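Local structure of transcription termination factor NusA (Planctomyces limnophilus, 4MTN) at residues D177-E189 against R232-R244. The protein probably takes part in both transcription termination and antitermination, binding the core RNA polymerase and the nascent RNA. Residues are numbered along the deposited sequence; the frame is centred on the assembly and turned at random.
Sequences DFVRRLLELEIPE and RIRNVGEELGGER. With SO4 (sulfate ion), chain B; SO4 (sulfate ion), chain C.
E186 is the knob of this contact: its side chain drops into a hollow formed by R232, N235, V236 and E239. CG lies anti to the backbone N (chi1 -153°), and a bend at chi2 carries the carboxylate over N235. There N235 ND2 gives E186 OE2 a weak hydrogen bond of 3.4 Å. V236 is the bump from the other helix. Its CG1 meets L182 CB at 3.7 Å, while CG2 rests between E186 CB and L183 CD2. Farther along the chain, L240 CD1 meets V179 CG2 at 3.6 Å. L182 CD1 sits over the centre of the F178 ring, and L240 CD2 touches both L182 CD1 and the CD2-CE2 side of the ring.

At the R232 end, I187 CG2 covers one face of the R232 guanidinium, and O4 of the chain B sulfate lies over the opposite face. E189 OE1 receives R232 NH1 on its syn lone pair, a salt bridge of 3.1 Å, and lies 30° out of the guanidinium plane. R232 NH2 also gives a hydrogen bond to A224 O. The chain B sulfate, probably from the crystallisation liquor, accepts a hydrogen bond from R232 N at O1.

The axes of 177-186 and 232-239 come within 9.5 Å, with N-to-C directions 138° apart. The second belongs to the NusA-like KH domain. Strand 195-203 lines one flank, where R202 touches F178, V179 and L240; strands 112-120 and 152-162 of the S1 domain meet F178 and L182.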
loop_
_atom_site.group_PDB
_atom_site.type_symbol
_atom_site.label_atom_id
_atom_site.label_comp_id
_atom_site.label_asym_id
_atom_site.label_seq_id
_atom_site.Cartn_x
_atom_site.Cartn_y
_atom_site.Cartn_z
ATOM N N ASP A 177 7.214 -1.956 0.007
ATOM C CA ASP A 177 7.716 -2.926 -0.960
ATOM C C ASP A 177 9.008 -2.466 -1.629
ATOM O O ASP A 177 9.806 -3.293 -2.065
ATOM C CB ASP A 177 6.661 -3.215 -2.031
ATOM C CG ASP A 177 5.529 -4.079 -1.514
ATOM O OD1 ASP A 177 5.680 -4.674 -0.427
ATOM O OD2 ASP A 177 4.489 -4.167 -2.201
ATOM N N PHE A 178 9.215 -1.154 -1.709
ATOM C CA PHE A 178 10.437 -0.621 -2.307
ATOM C C PHE A 178 11.659 -1.028 -1.490
ATOM O O PHE A 178 12.685 -1.422 -2.044
ATOM C CB PHE A 178 10.370 0.903 -2.424
ATOM C CG PHE A 178 11.462 1.493 -3.276
ATOM C CD1 PHE A 178 12.014 0.767 -4.318
ATOM C CD2 PHE A 178 11.945 2.766 -3.025
ATOM C CE1 PHE A 178 13.019 1.303 -5.101
ATOM C CE2 PHE A 178 12.952 3.309 -3.804
ATOM C CZ PHE A 178 13.490 2.576 -4.843
ATOM N N VAL A 179 11.542 -0.928 -0.170
ATOM C CA VAL A 179 12.615 -1.330 0.730
ATOM C C VAL A 179 12.851 -2.833 0.645
ATOM O O VAL A 179 13.994 -3.294 0.604
ATOM C CB VAL A 179 12.301 -0.945 2.189
ATOM C CG1 VAL A 179 13.375 -1.472 3.125
ATOM C CG2 VAL A 179 12.167 0.559 2.317
ATOM N N ARG A 180 11.756 -3.588 0.610
ATOM C CA ARG A 180 11.814 -5.043 0.543
ATOM C C ARG A 180 12.568 -5.513 -0.697
ATOM O O ARG A 180 13.380 -6.433 -0.626
ATOM C CB ARG A 180 10.399 -5.630 0.556
ATOM C CG ARG A 180 10.351 -7.145 0.552
ATOM C CD ARG A 180 8.918 -7.654 0.497
ATOM N NE ARG A 180 8.202 -7.450 1.753
ATOM C CZ ARG A 180 8.089 -8.370 2.705
ATOM N NH1 ARG A 180 8.649 -9.562 2.545
ATOM N NH2 ARG A 180 7.418 -8.101 3.817
ATOM N N ARG A 181 12.305 -4.867 -1.828
ATOM C CA ARG A 181 12.978 -5.207 -3.077
ATOM C C ARG A 181 14.465 -4.874 -3.016
ATOM O O ARG A 181 15.307 -5.689 -3.392
ATOM C CB ARG A 181 12.337 -4.470 -4.256
ATOM C CG ARG A 181 10.887 -4.831 -4.541
ATOM C CD ARG A 181 10.742 -6.227 -5.122
ATOM N NE ARG A 181 10.561 -7.241 -4.089
ATOM C CZ ARG A 181 9.388 -7.554 -3.546
ATOM N NH1 ARG A 181 8.287 -6.927 -3.934
ATOM N NH2 ARG A 181 9.317 -8.495 -2.614
ATOM N N LEU A 182 14.777 -3.671 -2.544
ATOM C CA LEU A 182 16.156 -3.202 -2.469
ATOM C C LEU A 182 17.007 -4.080 -1.556
ATOM O O LEU A 182 18.186 -4.312 -1.827
ATOM C CB LEU A 182 16.200 -1.752 -1.989
ATOM C CG LEU A 182 15.706 -0.705 -2.986
ATOM C CD1 LEU A 182 15.629 0.663 -2.330
ATOM C CD2 LEU A 182 16.608 -0.667 -4.210
ATOM N N LEU A 183 16.404 -4.565 -0.478
ATOM C CA LEU A 183 17.095 -5.466 0.437
ATOM C C LEU A 183 17.384 -6.801 -0.239
ATOM O O LEU A 183 18.441 -7.398 -0.026
ATOM C CB LEU A 183 16.272 -5.680 1.709
ATOM C CG LEU A 183 16.296 -4.510 2.698
ATOM C CD1 LEU A 183 15.281 -4.710 3.813
ATOM C CD2 LEU A 183 17.692 -4.335 3.272
ATOM N N GLU A 184 16.444 -7.258 -1.060
ATOM C CA GLU A 184 16.608 -8.505 -1.797
ATOM C C GLU A 184 17.760 -8.403 -2.792
ATOM O O GLU A 184 18.470 -9.376 -3.033
ATOM C CB GLU A 184 15.314 -8.877 -2.523
ATOM C CG GLU A 184 14.185 -9.315 -1.603
ATOM C CD GLU A 184 12.847 -9.410 -2.315
ATOM O OE1 GLU A 184 12.793 -9.117 -3.528
ATOM O OE2 GLU A 184 11.848 -9.775 -1.659
ATOM N N LEU A 185 17.945 -7.218 -3.363
ATOM C CA LEU A 185 19.017 -6.994 -4.325
ATOM C C LEU A 185 20.382 -6.886 -3.648
ATOM O O LEU A 185 21.364 -7.455 -4.119
ATOM C CB LEU A 185 18.751 -5.729 -5.144
ATOM C CG LEU A 185 17.632 -5.781 -6.185
ATOM C CD1 LEU A 185 17.498 -4.436 -6.881
ATOM C CD2 LEU A 185 17.890 -6.888 -7.196
ATOM N N GLU A 186 20.434 -6.151 -2.543
ATOM C CA GLU A 186 21.704 -5.848 -1.892
ATOM C C GLU A 186 22.229 -7.005 -1.045
ATOM O O GLU A 186 23.436 -7.243 -0.991
ATOM C CB GLU A 186 21.565 -4.595 -1.025
ATOM C CG GLU A 186 22.867 -3.836 -0.827
ATOM C CD GLU A 186 23.326 -3.133 -2.091
ATOM O OE1 GLU A 186 22.465 -2.783 -2.925
ATOM O OE2 GLU A 186 24.549 -2.934 -2.251
ATOM N N ILE A 187 21.324 -7.719 -0.382
ATOM C CA ILE A 187 21.721 -8.814 0.499
ATOM C C ILE A 187 21.565 -10.171 -0.181
ATOM O O ILE A 187 20.446 -10.636 -0.396
ATOM C CB ILE A 187 20.903 -8.810 1.802
ATOM C CG1 ILE A 187 20.970 -7.434 2.468
ATOM C CG2 ILE A 187 21.405 -9.891 2.749
ATOM C CD1 ILE A 187 20.257 -7.363 3.800
ATOM N N PRO A 188 22.695 -10.816 -0.513
ATOM C CA PRO A 188 22.696 -12.115 -1.195
ATOM C C PRO A 188 21.965 -13.208 -0.416
ATOM O O PRO A 188 21.361 -14.079 -1.033
ATOM C CB PRO A 188 24.190 -12.446 -1.326
ATOM C CG PRO A 188 24.876 -11.570 -0.336
ATOM C CD PRO A 188 24.060 -10.322 -0.275
ATOM N N GLU A 189 22.011 -13.159 0.913
ATOM C CA GLU A 189 21.312 -14.151 1.726
ATOM C C GLU A 189 19.800 -14.093 1.509
ATOM O O GLU A 189 19.112 -15.106 1.625
ATOM C CB GLU A 189 21.626 -13.957 3.211
ATOM C CG GLU A 189 23.032 -14.364 3.624
ATOM C CD GLU A 189 24.018 -13.213 3.579
ATOM O OE1 GLU A 189 23.859 -12.317 2.724
ATOM O OE2 GLU A 189 24.950 -13.203 4.408
ATOM N N ARG A 232 25.901 -3.137 3.529
ATOM C CA ARG A 232 24.866 -3.420 2.537
ATOM C C ARG A 232 23.522 -2.829 2.947
ATOM O O ARG A 232 22.760 -2.349 2.106
ATOM C CB ARG A 232 24.729 -4.928 2.318
ATOM C CG ARG A 232 25.963 -5.586 1.722
ATOM C CD ARG A 232 25.855 -7.098 1.788
ATOM N NE ARG A 232 25.459 -7.543 3.120
ATOM C CZ ARG A 232 25.325 -8.815 3.476
ATOM N NH1 ARG A 232 25.561 -9.781 2.599
ATOM N NH2 ARG A 232 24.956 -9.121 4.713
ATOM N N ILE A 233 23.234 -2.869 4.244
ATOM C CA ILE A 233 22.006 -2.290 4.774
ATOM C C ILE A 233 22.014 -0.772 4.602
ATOM O O ILE A 233 21.001 -0.174 4.235
ATOM C CB ILE A 233 21.812 -2.652 6.260
ATOM C CG1 ILE A 233 21.569 -4.154 6.409
ATOM C CG2 ILE A 233 20.657 -1.872 6.862
ATOM C CD1 ILE A 233 21.455 -4.617 7.843
ATOM N N ARG A 234 23.166 -0.155 4.850
ATOM C CA ARG A 234 23.304 1.288 4.687
ATOM C C ARG A 234 23.233 1.696 3.218
ATOM O O ARG A 234 22.776 2.792 2.898
ATOM C CB ARG A 234 24.614 1.781 5.303
ATOM C CG ARG A 234 24.612 1.828 6.822
ATOM C CD ARG A 234 25.803 2.614 7.341
ATOM N NE ARG A 234 27.026 2.266 6.626
ATOM C CZ ARG A 234 27.808 1.239 6.938
ATOM N NH1 ARG A 234 27.498 0.453 7.962
ATOM N NH2 ARG A 234 28.901 0.997 6.227
ATOM N N ASN A 235 23.692 0.815 2.333
ATOM C CA ASN A 235 23.613 1.064 0.896
ATOM C C ASN A 235 22.169 1.253 0.447
ATOM O O ASN A 235 21.868 2.132 -0.360
ATOM C CB ASN A 235 24.260 -0.078 0.109
ATOM C CG ASN A 235 25.775 -0.024 0.137
ATOM O OD1 ASN A 235 26.367 1.037 0.337
ATOM N ND2 ASN A 235 26.413 -1.172 -0.071
ATOM N N VAL A 236 21.281 0.420 0.981
ATOM C CA VAL A 236 19.855 0.541 0.712
ATOM C C VAL A 236 19.335 1.858 1.280
ATOM O O VAL A 236 18.534 2.549 0.647
ATOM C CB VAL A 236 19.065 -0.642 1.312
ATOM C CG1 VAL A 236 17.568 -0.431 1.153
ATOM C CG2 VAL A 236 19.493 -1.948 0.663
ATOM N N GLY A 237 19.814 2.206 2.470
ATOM C CA GLY A 237 19.404 3.429 3.135
ATOM C C GLY A 237 19.816 4.686 2.394
ATOM O O GLY A 237 19.087 5.678 2.392
ATOM N N GLU A 238 20.987 4.649 1.765
ATOM C CA GLU A 238 21.482 5.797 1.014
ATOM C C GLU A 238 20.727 5.955 -0.299
ATOM O O GLU A 238 20.596 7.062 -0.821
ATOM C CB GLU A 238 22.984 5.664 0.748
ATOM C CG GLU A 238 23.838 5.698 2.005
ATOM C CD GLU A 238 23.607 6.946 2.838
ATOM O OE1 GLU A 238 23.397 8.029 2.252
ATOM O OE2 GLU A 238 23.633 6.841 4.083
ATOM N N GLU A 239 20.231 4.843 -0.828
ATOM C CA GLU A 239 19.409 4.870 -2.031
ATOM C C GLU A 239 18.048 5.482 -1.719
ATOM O O GLU A 239 17.357 5.976 -2.609
ATOM C CB GLU A 239 19.243 3.461 -2.606
ATOM C CG GLU A 239 20.522 2.872 -3.184
ATOM C CD GLU A 239 20.410 1.383 -3.455
ATOM O OE1 GLU A 239 19.401 0.775 -3.043
ATOM O OE2 GLU A 239 21.333 0.819 -4.081
ATOM N N LEU A 240 17.674 5.442 -0.445
ATOM C CA LEU A 240 16.413 6.010 0.013
ATOM C C LEU A 240 16.594 7.433 0.534
ATOM O O LEU A 240 15.648 8.048 1.026
ATOM C CB LEU A 240 15.796 5.126 1.097
ATOM C CG LEU A 240 15.498 3.690 0.668
ATOM C CD1 LEU A 240 14.922 2.894 1.825
ATOM C CD2 LEU A 240 14.554 3.672 -0.525
ATOM N N GLY A 241 17.813 7.952 0.427
ATOM C CA GLY A 241 18.096 9.318 0.829
ATOM C C GLY A 241 18.476 9.490 2.288
ATOM O O GLY A 241 18.257 10.553 2.871
ATOM N N GLY A 242 19.048 8.449 2.882
ATOM C CA GLY A 242 19.486 8.510 4.265
ATOM C C GLY A 242 18.467 7.963 5.243
ATOM O O GLY A 242 18.520 8.253 6.438
ATOM N N GLU A 243 17.531 7.173 4.732
ATOM C CA GLU A 243 16.514 6.543 5.566
ATOM C C GLU A 243 17.140 5.503 6.494
ATOM O O GLU A 243 17.916 4.654 6.055
ATOM C CB GLU A 243 15.436 5.903 4.688
ATOM C CG GLU A 243 14.349 5.163 5.448
ATOM C CD GLU A 243 13.197 4.750 4.552
ATOM O OE1 GLU A 243 13.123 5.241 3.406
ATOM O OE2 GLU A 243 12.362 3.932 4.992
ATOM N N ARG A 244 16.805 5.578 7.779
ATOM C CA ARG A 244 17.358 4.662 8.772
ATOM C C ARG A 244 16.698 3.289 8.705
ATOM O O ARG A 244 15.473 3.179 8.683
ATOM C CB ARG A 244 17.210 5.245 10.178
ATOM C CG ARG A 244 18.078 6.466 10.436
ATOM C CD ARG A 244 19.538 6.168 10.135
ATOM N NE ARG A 244 20.016 5.005 10.876
ATOM C CZ ARG A 244 21.176 4.399 10.646
ATOM N NH1 ARG A 244 21.983 4.843 9.693
ATOM N NH2 ARG A 244 21.530 3.346 11.371
HETATM S S SO4 B . 28.398 -5.770 4.673
HETATM O O1 SO4 B . 26.949 -5.717 4.828
HETATM O O2 SO4 B . 28.770 -5.235 3.366
HETATM O O3 SO4 B . 29.024 -4.973 5.724
HETATM O O4 SO4 B . 28.850 -7.153 4.778
HETATM S S SO4 C . 31.640 1.236 4.302
HETATM O O1 SO4 C . 31.291 1.136 5.716
HETATM O O2 SO4 C . 30.497 1.751 3.555
HETATM O O3 SO4 C . 32.774 2.141 4.144
HETATM O O4 SO4 C . 32.000 -0.085 3.796
#